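Local coordinates for protein cellulose hydrolase (Bacillus licheniformis, PDB 4YZT) that hydrolyses internal beta-1,4-glucosidic bonds of cellulose as a three-module family 5 endoglucanase, caught here with cellotetraose bound, at residues His58-Ile63 with Glu98-Trp103; Glu177-Ile182 with Arg192-Gly197; Ser247-Asp252 with His287-Arg292; Ile429-Pro434 with Lys524-Val529; Gly450-Pro455 with Val530-Thr535. All blocks are in the same frame, centred on the assembly; numbering follows the deposited sequence.

Interaction 1 (His58-Ile63 with Glu98-Trp103); sequences HTFDDI and EEVTDW
In the outer ring of helices of the (beta/alpha)8 barrel, helices 57-66 and 91-105 are neighbours, and they meet where the ring of F60 reaches V100 and W103. The phenyl ring carries the contact: its CZ lies 3.7 Å from CG1 of V100, while its CD2 lies 4.0 Å from CB of W103. Both partners stand one helical turn apart on the same side of helix 91-105, so a single large flat side chain can span them. F60 gets there because its CG sits beside the backbone N and anti to the carbonyl carbon (chi1 -71°), and its side chain crosses those of V100 and W103 at about a right angle. No hydrogen bond links the two segments; aromatic and branched apolar residues suit a buried seam of this kind. Replacing F60 by alanine is likely to open a gap between the helices and leave CG1 of V100 and CB of W103 without the ring they rest on. Beyond the seam, R107 lies against F60, forms a salt bridge with D61 and hydrogen-bonds the carbonyl O of W103. The indole of W103 offers its edge to F60 CE2, while one of its faces carries CG of E99, 3.6 Å above the plane near the rim.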
# COMPACT_ATOMS: atom_id res chain seq x y z
N HIS A 58 22.24 -2.88 -0.37
CA HIS A 58 22.13 -1.47 -0.75
C HIS A 58 20.69 -0.98 -0.78
O HIS A 58 20.43 0.22 -0.78
CB HIS A 58 22.81 -1.21 -2.11
CG HIS A 58 22.14 -1.87 -3.28
ND1 HIS A 58 22.79 -2.78 -4.08
CD2 HIS A 58 20.90 -1.74 -3.79
CE1 HIS A 58 21.98 -3.19 -5.03
NE2 HIS A 58 20.82 -2.58 -4.88
N THR A 59 19.73 -1.91 -0.76
CA THR A 59 18.34 -1.52 -0.68
C THR A 59 18.08 -0.77 0.63
O THR A 59 17.31 0.19 0.66
CB THR A 59 17.41 -2.74 -0.83
OG1 THR A 59 17.56 -3.26 -2.17
CG2 THR A 59 15.96 -2.38 -0.60
N PHE A 60 18.76 -1.17 1.71
CA PHE A 60 18.59 -0.46 2.98
C PHE A 60 19.20 0.93 2.95
O PHE A 60 18.69 1.86 3.58
CB PHE A 60 19.14 -1.30 4.13
CG PHE A 60 18.30 -2.51 4.43
CD1 PHE A 60 17.10 -2.38 5.10
CD2 PHE A 60 18.69 -3.78 3.97
CE1 PHE A 60 16.28 -3.48 5.34
CE2 PHE A 60 17.87 -4.89 4.22
CZ PHE A 60 16.67 -4.74 4.91
N ASP A 61 20.28 1.09 2.18
CA ASP A 61 20.84 2.41 1.97
C ASP A 61 19.86 3.29 1.19
O ASP A 61 19.77 4.49 1.44
CB ASP A 61 22.17 2.31 1.23
CG ASP A 61 23.26 1.72 2.10
OD1 ASP A 61 23.42 2.15 3.28
OD2 ASP A 61 23.95 0.82 1.61
N ASP A 62 19.14 2.68 0.25
CA ASP A 62 18.17 3.39 -0.57
C ASP A 62 16.99 3.85 0.28
O ASP A 62 16.47 4.96 0.10
CB ASP A 62 17.68 2.50 -1.73
CG ASP A 62 18.74 2.27 -2.81
OD1 ASP A 62 19.70 3.06 -2.89
OD2 ASP A 62 18.61 1.30 -3.59
N ILE A 63 16.58 3.02 1.23
CA ILE A 63 15.45 3.37 2.08
C ILE A 63 15.89 4.46 3.07
O ILE A 63 15.12 5.36 3.42
CB ILE A 63 14.92 2.15 2.83
CG1 ILE A 63 14.43 1.12 1.80
CG2 ILE A 63 13.76 2.55 3.73
CD1 ILE A 63 13.30 1.64 0.90
N GLU A 98 19.36 -12.88 10.52
CA GLU A 98 20.23 -12.00 11.32
C GLU A 98 21.02 -11.05 10.42
O GLU A 98 21.17 -9.87 10.73
CB GLU A 98 21.21 -12.80 12.20
CG GLU A 98 22.06 -11.87 13.05
CD GLU A 98 23.01 -12.56 14.02
OE1 GLU A 98 23.15 -13.80 13.98
OE2 GLU A 98 23.66 -11.81 14.79
N GLU A 99 21.54 -11.57 9.31
CA GLU A 99 22.27 -10.73 8.35
C GLU A 99 21.42 -9.55 7.87
O GLU A 99 21.87 -8.40 7.90
CB GLU A 99 22.73 -11.57 7.15
CG GLU A 99 23.33 -10.74 6.01
CD GLU A 99 23.96 -11.61 4.94
OE1 GLU A 99 23.23 -12.33 4.22
OE2 GLU A 99 25.20 -11.58 4.82
N VAL A 100 20.19 -9.84 7.45
CA VAL A 100 19.31 -8.79 6.95
C VAL A 100 18.91 -7.85 8.09
O VAL A 100 18.89 -6.64 7.92
CB VAL A 100 18.05 -9.37 6.26
CG1 VAL A 100 17.03 -8.29 5.95
CG2 VAL A 100 18.44 -10.10 4.99
N THR A 101 18.63 -8.40 9.27
CA THR A 101 18.25 -7.56 10.40
C THR A 101 19.41 -6.63 10.77
O THR A 101 19.20 -5.44 11.04
CB THR A 101 17.82 -8.39 11.63
OG1 THR A 101 16.71 -9.22 11.29
CG2 THR A 101 17.37 -7.47 12.75
N ASP A 102 20.63 -7.15 10.76
CA ASP A 102 21.81 -6.35 11.11
C ASP A 102 22.03 -5.21 10.11
O ASP A 102 22.35 -4.09 10.50
CB ASP A 102 23.07 -7.22 11.18
CG ASP A 102 23.23 -7.93 12.52
OD1 ASP A 102 22.54 -7.55 13.49
OD2 ASP A 102 24.04 -8.87 12.60
N TRP A 103 21.86 -5.50 8.82
CA TRP A 103 21.96 -4.47 7.79
C TRP A 103 21.06 -3.27 8.09
O TRP A 103 21.48 -2.11 7.96
CB TRP A 103 21.62 -5.05 6.41
CG TRP A 103 22.72 -5.86 5.81
CD1 TRP A 103 24.04 -5.87 6.17
CD2 TRP A 103 22.60 -6.80 4.73
NE1 TRP A 103 24.76 -6.74 5.37
CE2 TRP A 103 23.89 -7.33 4.49
CE3 TRP A 103 21.53 -7.23 3.94
CZ2 TRP A 103 24.13 -8.28 3.49
CZ3 TRP A 103 21.77 -8.17 2.96
CH2 TRP A 103 23.06 -8.68 2.74

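Interaction 2 (Glu177-Ile182 with Arg192-Gly197); sequences EMLNII and RLVIVG
V194 is met by two residues of the helix, L179 over its whole branched end and I182 at CG2 alone. CD1 of L179 settles against the branch point, 3.7 Å from CB of V194 and nearly as close to both CG1 and CG2. I182, one turn further along the helix, meets it tip to tip, its CG2 4.2 Å from V194 CG2; this methyl of I182 stands anti to the backbone N, pointing at the strand. Helix and strand belong to a beta-alpha-beta unit of the barrel, in which helix 168-184 covers strand 194-196, the strand it leads into. Further out, P213 and D215 lie against L179, and F157 and I159 against I182. The strand itself is fixed by backbone bonds: V194 pairs with R217 and V219, L193 and I195 with F157. Just before it, the guanidinium of R192 is tied to several backbone carbonyls, including those of K149 and L155. With no hydrogen bond between the segments, the contact is apolar and rests on shape: a compact beta-branched valine suits the strand, and the longer leucine and isoleucine extend from the helix to meet it.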
# COMPACT_ATOMS: atom_id res chain seq x y z
N GLU A 177 1.75 -15.75 26.59
CA GLU A 177 2.70 -16.85 26.69
C GLU A 177 3.97 -16.58 25.90
O GLU A 177 5.07 -16.86 26.37
CB GLU A 177 2.06 -18.15 26.21
CG GLU A 177 0.97 -18.66 27.14
CD GLU A 177 1.52 -19.14 28.46
OE1 GLU A 177 2.34 -20.09 28.44
OE2 GLU A 177 1.15 -18.57 29.51
N MET A 178 3.82 -16.01 24.71
CA MET A 178 4.98 -15.67 23.89
C MET A 178 5.75 -14.52 24.53
O MET A 178 6.98 -14.54 24.54
CB MET A 178 4.56 -15.30 22.46
CG MET A 178 3.91 -16.47 21.70
SD MET A 178 4.88 -17.99 21.76
CE MET A 178 3.83 -19.03 22.76
N LEU A 179 5.04 -13.53 25.07
CA LEU A 179 5.72 -12.44 25.77
C LEU A 179 6.50 -12.96 26.99
O LEU A 179 7.64 -12.54 27.22
CB LEU A 179 4.71 -11.37 26.20
CG LEU A 179 5.29 -10.20 26.99
CD1 LEU A 179 6.20 -9.35 26.11
CD2 LEU A 179 4.18 -9.36 27.60
N ASN A 180 5.92 -13.89 27.74
CA ASN A 180 6.60 -14.47 28.91
C ASN A 180 7.86 -15.22 28.51
O ASN A 180 8.90 -15.12 29.17
CB ASN A 180 5.66 -15.41 29.69
CG ASN A 180 4.63 -14.65 30.52
OD1 ASN A 180 4.76 -13.45 30.73
ND2 ASN A 180 3.61 -15.36 30.98
N ILE A 181 7.78 -15.95 27.41
CA ILE A 181 8.96 -16.62 26.87
C ILE A 181 10.06 -15.61 26.51
O ILE A 181 11.22 -15.79 26.87
CB ILE A 181 8.58 -17.45 25.64
CG1 ILE A 181 7.96 -18.78 26.10
CG2 ILE A 181 9.79 -17.69 24.74
CD1 ILE A 181 7.17 -19.45 25.04
N ILE A 182 9.69 -14.53 25.83
CA ILE A 182 10.65 -13.49 25.48
C ILE A 182 11.28 -12.86 26.73
O ILE A 182 12.50 -12.76 26.86
CB ILE A 182 9.99 -12.41 24.60
CG1 ILE A 182 9.70 -12.99 23.22
CG2 ILE A 182 10.89 -11.19 24.49
CD1 ILE A 182 8.77 -12.17 22.32
N ARG A 192 12.99 -5.19 26.03
CA ARG A 192 12.76 -4.96 24.60
C ARG A 192 11.29 -4.67 24.33
O ARG A 192 10.40 -5.26 24.95
CB ARG A 192 13.23 -6.15 23.77
CG ARG A 192 13.21 -5.89 22.27
CD ARG A 192 13.83 -7.03 21.48
NE ARG A 192 15.15 -7.37 21.99
CZ ARG A 192 16.25 -6.67 21.76
NH1 ARG A 192 16.21 -5.57 21.02
NH2 ARG A 192 17.40 -7.06 22.28
N LEU A 193 11.02 -3.72 23.44
CA LEU A 193 9.64 -3.44 23.04
C LEU A 193 9.07 -4.64 22.28
O LEU A 193 9.69 -5.15 21.35
CB LEU A 193 9.56 -2.17 22.20
CG LEU A 193 9.89 -0.88 22.97
CD1 LEU A 193 9.88 0.31 22.04
CD2 LEU A 193 8.91 -0.68 24.13
N VAL A 194 7.90 -5.11 22.71
CA VAL A 194 7.24 -6.24 22.08
C VAL A 194 5.87 -5.80 21.57
O VAL A 194 5.08 -5.20 22.31
CB VAL A 194 7.09 -7.43 23.07
CG1 VAL A 194 6.31 -8.57 22.43
CG2 VAL A 194 8.47 -7.91 23.52
N ILE A 195 5.59 -6.10 20.30
CA ILE A 195 4.39 -5.60 19.64
C ILE A 195 3.29 -6.66 19.59
O ILE A 195 3.50 -7.74 19.04
CB ILE A 195 4.71 -5.14 18.20
CG1 ILE A 195 5.85 -4.11 18.21
CG2 ILE A 195 3.47 -4.56 17.52
CD1 ILE A 195 6.58 -4.00 16.86
N VAL A 196 2.13 -6.32 20.13
CA VAL A 196 0.99 -7.24 20.19
C VAL A 196 -0.27 -6.59 19.64
O VAL A 196 -0.41 -5.36 19.64
CB VAL A 196 0.70 -7.72 21.65
CG1 VAL A 196 1.77 -8.69 22.11
CG2 VAL A 196 0.61 -6.52 22.60
N GLY A 197 -1.21 -7.42 19.18
CA GLY A 197 -2.49 -6.89 18.74
C GLY A 197 -3.59 -7.90 18.94
O GLY A 197 -3.37 -8.91 19.61

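Interaction 3 (Ser247-Asp252 with His287-Arg292); sequences SEMEED and HDTFVR
A Met-aromatic contact between M249 and F290 joins two helices of the barrel's outer layer, 243-261 and 280-296. M249, which gives the most surface, extends straight through its first two torsions and then bends at the third (chi3 -90°), a reach that suits a long unbranched side chain. Its SD approaches the F290 ring edge-on, 5.2 Å from the ring centroid, and lies 3.6 Å from F290 CA. The bend brings CE to 3.7 Å from F290 CB. T289 adds its methyl, CG2 standing 3.8 Å from the same sulfur, while its hydroxyl turns back to the carbonyl of L285 within its own helix. With a serine in place of M249 the chain would stop short, and the F290 ring edge and the T289 methyl would probably lose their partner, with a gap between the helices. On the barrel side, F290 meets the rings of Y224 and Y272. Away from the seam, NE of R292 bridges to OD2 of D288 at 2.9 Å, meeting the syn side of the carboxylate from 34° out of its plane.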
# COMPACT_ATOMS: atom_id res chain seq x y z
N SER A 247 -13.79 12.19 6.89
CA SER A 247 -14.35 12.12 8.24
C SER A 247 -14.32 10.68 8.78
O SER A 247 -13.97 10.45 9.94
CB SER A 247 -15.79 12.65 8.25
OG SER A 247 -16.37 12.51 9.52
N GLU A 248 -14.68 9.73 7.93
CA GLU A 248 -14.76 8.32 8.31
C GLU A 248 -13.39 7.72 8.61
O GLU A 248 -13.24 6.90 9.53
CB GLU A 248 -15.46 7.52 7.21
CG GLU A 248 -16.97 7.76 7.23
CD GLU A 248 -17.66 7.44 5.91
OE1 GLU A 248 -17.01 6.91 4.99
OE2 GLU A 248 -18.87 7.74 5.81
N MET A 249 -12.37 8.15 7.85
CA MET A 249 -11.01 7.73 8.13
C MET A 249 -10.59 8.17 9.54
O MET A 249 -10.05 7.36 10.30
CB MET A 249 -10.05 8.29 7.08
CG MET A 249 -8.59 7.98 7.37
SD MET A 249 -7.50 8.67 6.12
CE MET A 249 -7.44 7.30 4.96
N GLU A 250 -10.88 9.41 9.91
CA GLU A 250 -10.50 9.89 11.24
C GLU A 250 -11.28 9.15 12.34
O GLU A 250 -10.70 8.72 13.35
CB GLU A 250 -10.70 11.40 11.37
CG GLU A 250 -10.41 11.94 12.78
CD GLU A 250 -9.96 13.39 12.81
OE1 GLU A 250 -10.20 14.12 11.83
OE2 GLU A 250 -9.36 13.81 13.83
N GLU A 251 -12.59 9.01 12.14
CA GLU A 251 -13.43 8.34 13.13
C GLU A 251 -13.04 6.87 13.29
O GLU A 251 -13.25 6.29 14.34
CB GLU A 251 -14.91 8.46 12.76
CG GLU A 251 -15.52 9.86 13.02
CD GLU A 251 -14.99 10.55 14.30
OE1 GLU A 251 -15.24 10.05 15.42
OE2 GLU A 251 -14.34 11.61 14.18
N ASP A 252 -12.44 6.28 12.26
CA ASP A 252 -11.92 4.93 12.36
C ASP A 252 -10.82 4.80 13.42
O ASP A 252 -10.84 3.86 14.21
CB ASP A 252 -11.38 4.44 11.01
CG ASP A 252 -12.45 3.79 10.14
OD1 ASP A 252 -13.57 3.58 10.64
OD2 ASP A 252 -12.15 3.47 8.97
N HIS A 287 -2.79 9.23 1.02
CA HIS A 287 -1.59 9.03 1.83
C HIS A 287 -1.34 10.23 2.76
O HIS A 287 -1.05 10.04 3.94
CB HIS A 287 -0.38 8.77 0.94
CG HIS A 287 -0.32 7.36 0.42
ND1 HIS A 287 -1.05 6.94 -0.67
CD2 HIS A 287 0.37 6.28 0.84
CE1 HIS A 287 -0.81 5.66 -0.90
NE2 HIS A 287 0.05 5.24 0.00
N ASP A 288 -1.47 11.45 2.25
CA ASP A 288 -1.26 12.62 3.09
C ASP A 288 -2.26 12.66 4.24
O ASP A 288 -1.90 12.95 5.38
CB ASP A 288 -1.37 13.92 2.29
CG ASP A 288 -1.19 15.14 3.17
OD1 ASP A 288 -0.04 15.44 3.57
OD2 ASP A 288 -2.21 15.80 3.48
N THR A 289 -3.52 12.35 3.94
CA THR A 289 -4.57 12.42 4.94
C THR A 289 -4.35 11.36 6.01
O THR A 289 -4.38 11.67 7.20
CB THR A 289 -5.97 12.23 4.32
OG1 THR A 289 -6.18 13.24 3.32
CG2 THR A 289 -7.05 12.34 5.38
N PHE A 290 -4.11 10.11 5.59
CA PHE A 290 -3.92 9.06 6.57
C PHE A 290 -2.66 9.25 7.41
O PHE A 290 -2.70 9.08 8.63
CB PHE A 290 -3.87 7.67 5.93
CG PHE A 290 -3.76 6.58 6.95
CD1 PHE A 290 -4.86 6.24 7.73
CD2 PHE A 290 -2.55 5.94 7.19
CE1 PHE A 290 -4.77 5.27 8.70
CE2 PHE A 290 -2.45 4.95 8.16
CZ PHE A 290 -3.56 4.62 8.91
N VAL A 291 -1.54 9.59 6.78
CA VAL A 291 -0.31 9.71 7.56
C VAL A 291 -0.40 10.90 8.53
O VAL A 291 0.07 10.80 9.66
CB VAL A 291 0.92 9.84 6.64
CG1 VAL A 291 2.21 10.04 7.48
CG2 VAL A 291 1.04 8.58 5.80
N ARG A 292 -1.02 12.00 8.10
CA ARG A 292 -1.20 13.14 9.00
C ARG A 292 -2.10 12.77 10.18
O ARG A 292 -1.87 13.22 11.29
CB ARG A 292 -1.76 14.37 8.27
CG ARG A 292 -0.74 15.04 7.35
CD ARG A 292 -1.04 16.52 7.10
NE ARG A 292 -2.15 16.75 6.18
CZ ARG A 292 -3.40 17.01 6.56
NH1 ARG A 292 -3.71 17.05 7.85
NH2 ARG A 292 -4.34 17.21 5.64

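Interaction 4 (Ile429-Pro434 with Lys524-Val529); sequences ILYDDP and KGVEAV
The backbone N of D433 donates to OD1 of D432 at 2.9 Å, a bent bond (142°) in the turn after Y431, between the strand end and P434, both of which meet V526. Strand 424-431 belongs to the sheet of the X2-type, E-set (immunoglobulin-like) module, and the contact with the start of strand 527-535 probably lies at the junction of this module and the next beta module. V526 serves both partners, one with each methyl. Its CG1 lies 3.7 Å from CD of P434 and 3.9 Å from CG, which gives the rigid pyrrolidine ring a snug apolar seat. Its CG2 lies 4.1 Å from CE2 of Y431, the two side chains running antiparallel alongside one another. A chi1 of 83° tucks the Y431 ring between its own backbone N and C, bringing CE2 alongside that methyl. Both P434 and V526 also rest on L521 of strand 515-522, and D433 pairs its carboxylate with K347, tying the loop back to the first of the two sheets. Just before V526, G525 adopts a positive phi where a side chain would collide with the preceding carbonyl, so glycine fits. CG of P434 also stands 4.3 Å from the carbonyl O of E527.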
# COMPACT_ATOMS: atom_id res chain seq x y z
N ILE A 429 -0.69 15.92 -20.40
CA ILE A 429 -0.79 14.73 -21.23
C ILE A 429 -1.61 14.98 -22.49
O ILE A 429 -2.78 15.34 -22.42
CB ILE A 429 -1.45 13.57 -20.46
CG1 ILE A 429 -0.73 13.33 -19.12
CG2 ILE A 429 -1.48 12.31 -21.31
CD1 ILE A 429 -1.45 12.33 -18.21
N LEU A 430 -0.98 14.79 -23.65
CA LEU A 430 -1.71 14.81 -24.91
C LEU A 430 -2.32 13.45 -25.19
O LEU A 430 -1.63 12.44 -25.15
CB LEU A 430 -0.79 15.22 -26.06
CG LEU A 430 -1.42 15.45 -27.44
CD1 LEU A 430 -2.36 16.65 -27.41
CD2 LEU A 430 -0.33 15.65 -28.50
N TYR A 431 -3.62 13.40 -25.48
CA TYR A 431 -4.25 12.13 -25.81
C TYR A 431 -5.13 12.24 -27.04
O TYR A 431 -5.43 13.35 -27.50
CB TYR A 431 -5.08 11.59 -24.64
CG TYR A 431 -6.48 12.16 -24.52
CD1 TYR A 431 -6.70 13.36 -23.86
CD2 TYR A 431 -7.58 11.49 -25.06
CE1 TYR A 431 -7.97 13.88 -23.75
CE2 TYR A 431 -8.85 12.01 -24.95
CZ TYR A 431 -9.05 13.20 -24.29
OH TYR A 431 -10.31 13.72 -24.18
N ASP A 432 -5.51 11.08 -27.57
CA ASP A 432 -6.42 11.00 -28.70
C ASP A 432 -7.29 9.77 -28.48
O ASP A 432 -7.02 8.98 -27.56
CB ASP A 432 -5.65 10.91 -30.02
CG ASP A 432 -6.42 11.52 -31.17
OD1 ASP A 432 -7.63 11.80 -31.02
OD2 ASP A 432 -5.80 11.74 -32.23
N ASP A 433 -8.33 9.60 -29.29
CA ASP A 433 -9.21 8.44 -29.17
C ASP A 433 -8.38 7.15 -29.21
O ASP A 433 -7.58 6.95 -30.13
CB ASP A 433 -10.26 8.40 -30.30
CG ASP A 433 -11.08 9.68 -30.42
OD1 ASP A 433 -11.56 10.21 -29.39
OD2 ASP A 433 -11.25 10.16 -31.56
N PRO A 434 -8.56 6.27 -28.22
CA PRO A 434 -7.88 4.97 -28.24
C PRO A 434 -8.34 4.12 -29.42
O PRO A 434 -9.49 4.22 -29.82
CB PRO A 434 -8.31 4.33 -26.92
CG PRO A 434 -9.62 4.98 -26.60
CD PRO A 434 -9.50 6.40 -27.10
N LYS A 524 -11.65 10.57 -17.55
CA LYS A 524 -13.03 10.15 -17.26
C LYS A 524 -13.95 10.36 -18.45
O LYS A 524 -14.02 11.45 -19.00
CB LYS A 524 -13.56 10.94 -16.06
CG LYS A 524 -14.98 10.58 -15.63
CD LYS A 524 -15.02 9.17 -15.07
CE LYS A 524 -16.38 8.87 -14.43
NZ LYS A 524 -16.46 7.44 -14.01
N GLY A 525 -14.64 9.30 -18.85
CA GLY A 525 -15.59 9.39 -19.94
C GLY A 525 -15.07 8.79 -21.24
O GLY A 525 -15.85 8.56 -22.17
N VAL A 526 -13.76 8.55 -21.33
CA VAL A 526 -13.22 7.82 -22.47
C VAL A 526 -13.19 6.32 -22.12
O VAL A 526 -12.84 5.93 -21.01
CB VAL A 526 -11.80 8.30 -22.85
CG1 VAL A 526 -11.24 7.49 -24.02
CG2 VAL A 526 -11.82 9.78 -23.23
N GLU A 527 -13.58 5.49 -23.08
CA GLU A 527 -13.63 4.06 -22.82
C GLU A 527 -13.45 3.27 -24.10
O GLU A 527 -13.53 3.82 -25.20
CB GLU A 527 -14.95 3.68 -22.13
CG GLU A 527 -16.20 4.09 -22.90
CD GLU A 527 -17.49 3.84 -22.11
OE1 GLU A 527 -18.47 3.39 -22.74
OE2 GLU A 527 -17.53 4.09 -20.88
N ALA A 528 -13.21 1.97 -23.93
CA ALA A 528 -13.06 1.05 -25.05
C ALA A 528 -13.94 -0.18 -24.80
O ALA A 528 -13.77 -0.88 -23.80
CB ALA A 528 -11.60 0.64 -25.22
N VAL A 529 -14.87 -0.42 -25.72
CA VAL A 529 -15.86 -1.49 -25.57
C VAL A 529 -15.44 -2.74 -26.35
O VAL A 529 -15.19 -2.69 -27.56
CB VAL A 529 -17.25 -1.03 -26.06
CG1 VAL A 529 -18.25 -2.17 -25.98
CG2 VAL A 529 -17.74 0.17 -25.26

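Interaction 5 (Gly450-Pro455 with Val530-Thr535); sequences GDLKIP and VKVKIT
Strands 452-457 and 527-535 face each other across a layer of side chains, L452 and I454 opposite V532 and V530; they run in roughly opposite directions, with CA atoms 10.1 Å apart for L452 and V532 and 8.7 Å for I454 and V530. Such spacing excludes backbone hydrogen bonds and marks a face-to-face packing of two sheets, as in a beta sandwich. Two methyl pairs bridge it: CD2 of L452 comes to 4.3 Å from CG2 of V532, and CG2 of I454 to the same 4.3 Å from CG2 of V530. For I454 this follows from its first torsion (chi1 -58°), which turns CG2 anti to the backbone N and across to the valine. The separation is a loose van der Waals one, and branched aliphatic residues suit it because they fill the layer without needing polar partners. On the other side of strand 527-535, the ammonium of K531 bonds to OG1 of T516. Around the pair, strand 452-457 is bonded to strand 500-503, and strand 527-535 lies between strands 440-444 and 515-522, from which F519 touches both I454 and V530 and F517 touches V532.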
# COMPACT_ATOMS: atom_id res chain seq x y z
N GLY A 450 -5.01 -19.30 -19.92
CA GLY A 450 -4.33 -18.03 -19.76
C GLY A 450 -5.22 -16.84 -20.09
O GLY A 450 -6.38 -17.00 -20.50
N ASP A 451 -4.66 -15.65 -19.92
CA ASP A 451 -5.41 -14.41 -20.04
C ASP A 451 -5.71 -14.10 -21.50
O ASP A 451 -5.04 -14.60 -22.41
CB ASP A 451 -4.62 -13.26 -19.40
CG ASP A 451 -4.21 -13.56 -17.96
OD1 ASP A 451 -4.87 -14.43 -17.33
OD2 ASP A 451 -3.24 -12.93 -17.46
N LEU A 452 -6.73 -13.28 -21.72
CA LEU A 452 -7.03 -12.77 -23.07
C LEU A 452 -6.31 -11.44 -23.27
O LEU A 452 -6.54 -10.48 -22.53
CB LEU A 452 -8.54 -12.59 -23.28
CG LEU A 452 -9.00 -11.95 -24.60
CD1 LEU A 452 -8.73 -12.86 -25.80
CD2 LEU A 452 -10.48 -11.56 -24.54
N LYS A 453 -5.45 -11.40 -24.28
CA LYS A 453 -4.77 -10.18 -24.67
C LYS A 453 -5.64 -9.40 -25.66
O LYS A 453 -6.16 -9.97 -26.62
CB LYS A 453 -3.42 -10.50 -25.30
CG LYS A 453 -2.62 -9.28 -25.74
CD LYS A 453 -1.32 -9.70 -26.42
CE LYS A 453 -0.44 -8.49 -26.68
NZ LYS A 453 0.82 -8.85 -27.40
N ILE A 454 -5.79 -8.11 -25.39
CA ILE A 454 -6.49 -7.19 -26.28
C ILE A 454 -5.51 -6.09 -26.71
O ILE A 454 -5.35 -5.09 -26.02
CB ILE A 454 -7.73 -6.59 -25.57
CG1 ILE A 454 -8.67 -7.72 -25.13
CG2 ILE A 454 -8.44 -5.60 -26.49
CD1 ILE A 454 -9.49 -7.41 -23.88
N PRO A 455 -4.83 -6.29 -27.85
CA PRO A 455 -3.88 -5.28 -28.34
C PRO A 455 -4.55 -3.92 -28.52
O PRO A 455 -5.68 -3.84 -29.00
CB PRO A 455 -3.41 -5.85 -29.69
CG PRO A 455 -3.62 -7.33 -29.55
CD PRO A 455 -4.88 -7.47 -28.73
N VAL A 530 -15.38 -3.86 -25.65
CA VAL A 530 -14.94 -5.12 -26.25
C VAL A 530 -16.01 -6.18 -26.06
O VAL A 530 -16.45 -6.42 -24.93
CB VAL A 530 -13.61 -5.64 -25.64
CG1 VAL A 530 -13.21 -6.96 -26.29
CG2 VAL A 530 -12.51 -4.59 -25.78
N LYS A 531 -16.41 -6.81 -27.16
CA LYS A 531 -17.41 -7.88 -27.10
C LYS A 531 -16.72 -9.23 -27.10
O LYS A 531 -15.76 -9.44 -27.84
CB LYS A 531 -18.39 -7.76 -28.26
CG LYS A 531 -19.26 -6.51 -28.16
CD LYS A 531 -20.42 -6.52 -29.12
CE LYS A 531 -21.34 -5.33 -28.84
NZ LYS A 531 -21.92 -5.38 -27.47
N VAL A 532 -17.18 -10.14 -26.25
CA VAL A 532 -16.59 -11.47 -26.22
C VAL A 532 -17.68 -12.51 -26.48
O VAL A 532 -18.65 -12.61 -25.73
CB VAL A 532 -15.88 -11.74 -24.87
CG1 VAL A 532 -15.38 -13.17 -24.80
CG2 VAL A 532 -14.72 -10.75 -24.67
N LYS A 533 -17.51 -13.25 -27.58
CA LYS A 533 -18.44 -14.30 -27.96
C LYS A 533 -18.00 -15.64 -27.37
O LYS A 533 -16.80 -15.93 -27.28
CB LYS A 533 -18.55 -14.42 -29.48
CG LYS A 533 -18.80 -13.11 -30.21
CD LYS A 533 -20.10 -12.47 -29.79
CE LYS A 533 -20.29 -11.12 -30.48
NZ LYS A 533 -21.37 -10.31 -29.86
N ILE A 534 -18.97 -16.45 -26.98
CA ILE A 534 -18.70 -17.74 -26.35
C ILE A 534 -19.14 -18.90 -27.24
O ILE A 534 -20.27 -18.93 -27.72
CB ILE A 534 -19.40 -17.84 -24.97
CG1 ILE A 534 -18.79 -16.85 -23.99
CG2 ILE A 534 -19.31 -19.25 -24.42
CD1 ILE A 534 -17.28 -16.96 -23.90
N THR A 535 -18.23 -19.85 -27.48
CA THR A 535 -18.58 -21.12 -28.13
C THR A 535 -18.21 -22.27 -27.20
O THR A 535 -17.49 -22.06 -26.23
CB THR A 535 -17.84 -21.29 -29.47
OG1 THR A 535 -16.43 -21.22 -29.24
CG2 THR A 535 -18.27 -20.23 -30.47

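Overall arrangement
Interactions 1, 2 and 3 lie in the catalytic barrel: 1 and 3 join helix to helix, 2 joins a helix to a barrel strand. Their centres are 24 to 30 Å apart, and they do not touch. Interaction 3 does not reach the bound cellotetraose: the F290 side chain lies about 12 Å from a glucose unit, though its ring partners Y224 and Y272 adjoin pocket residues Y225 and E271 in sequence. Interactions 4 and 5, with centres 20 Å apart, both use strand 527-535, whose beginning packs against what is probably the preceding beta module while its later part lines the interior of its own. Interactions 2 and 4 are the farthest apart, their centres 54 Å away from each other.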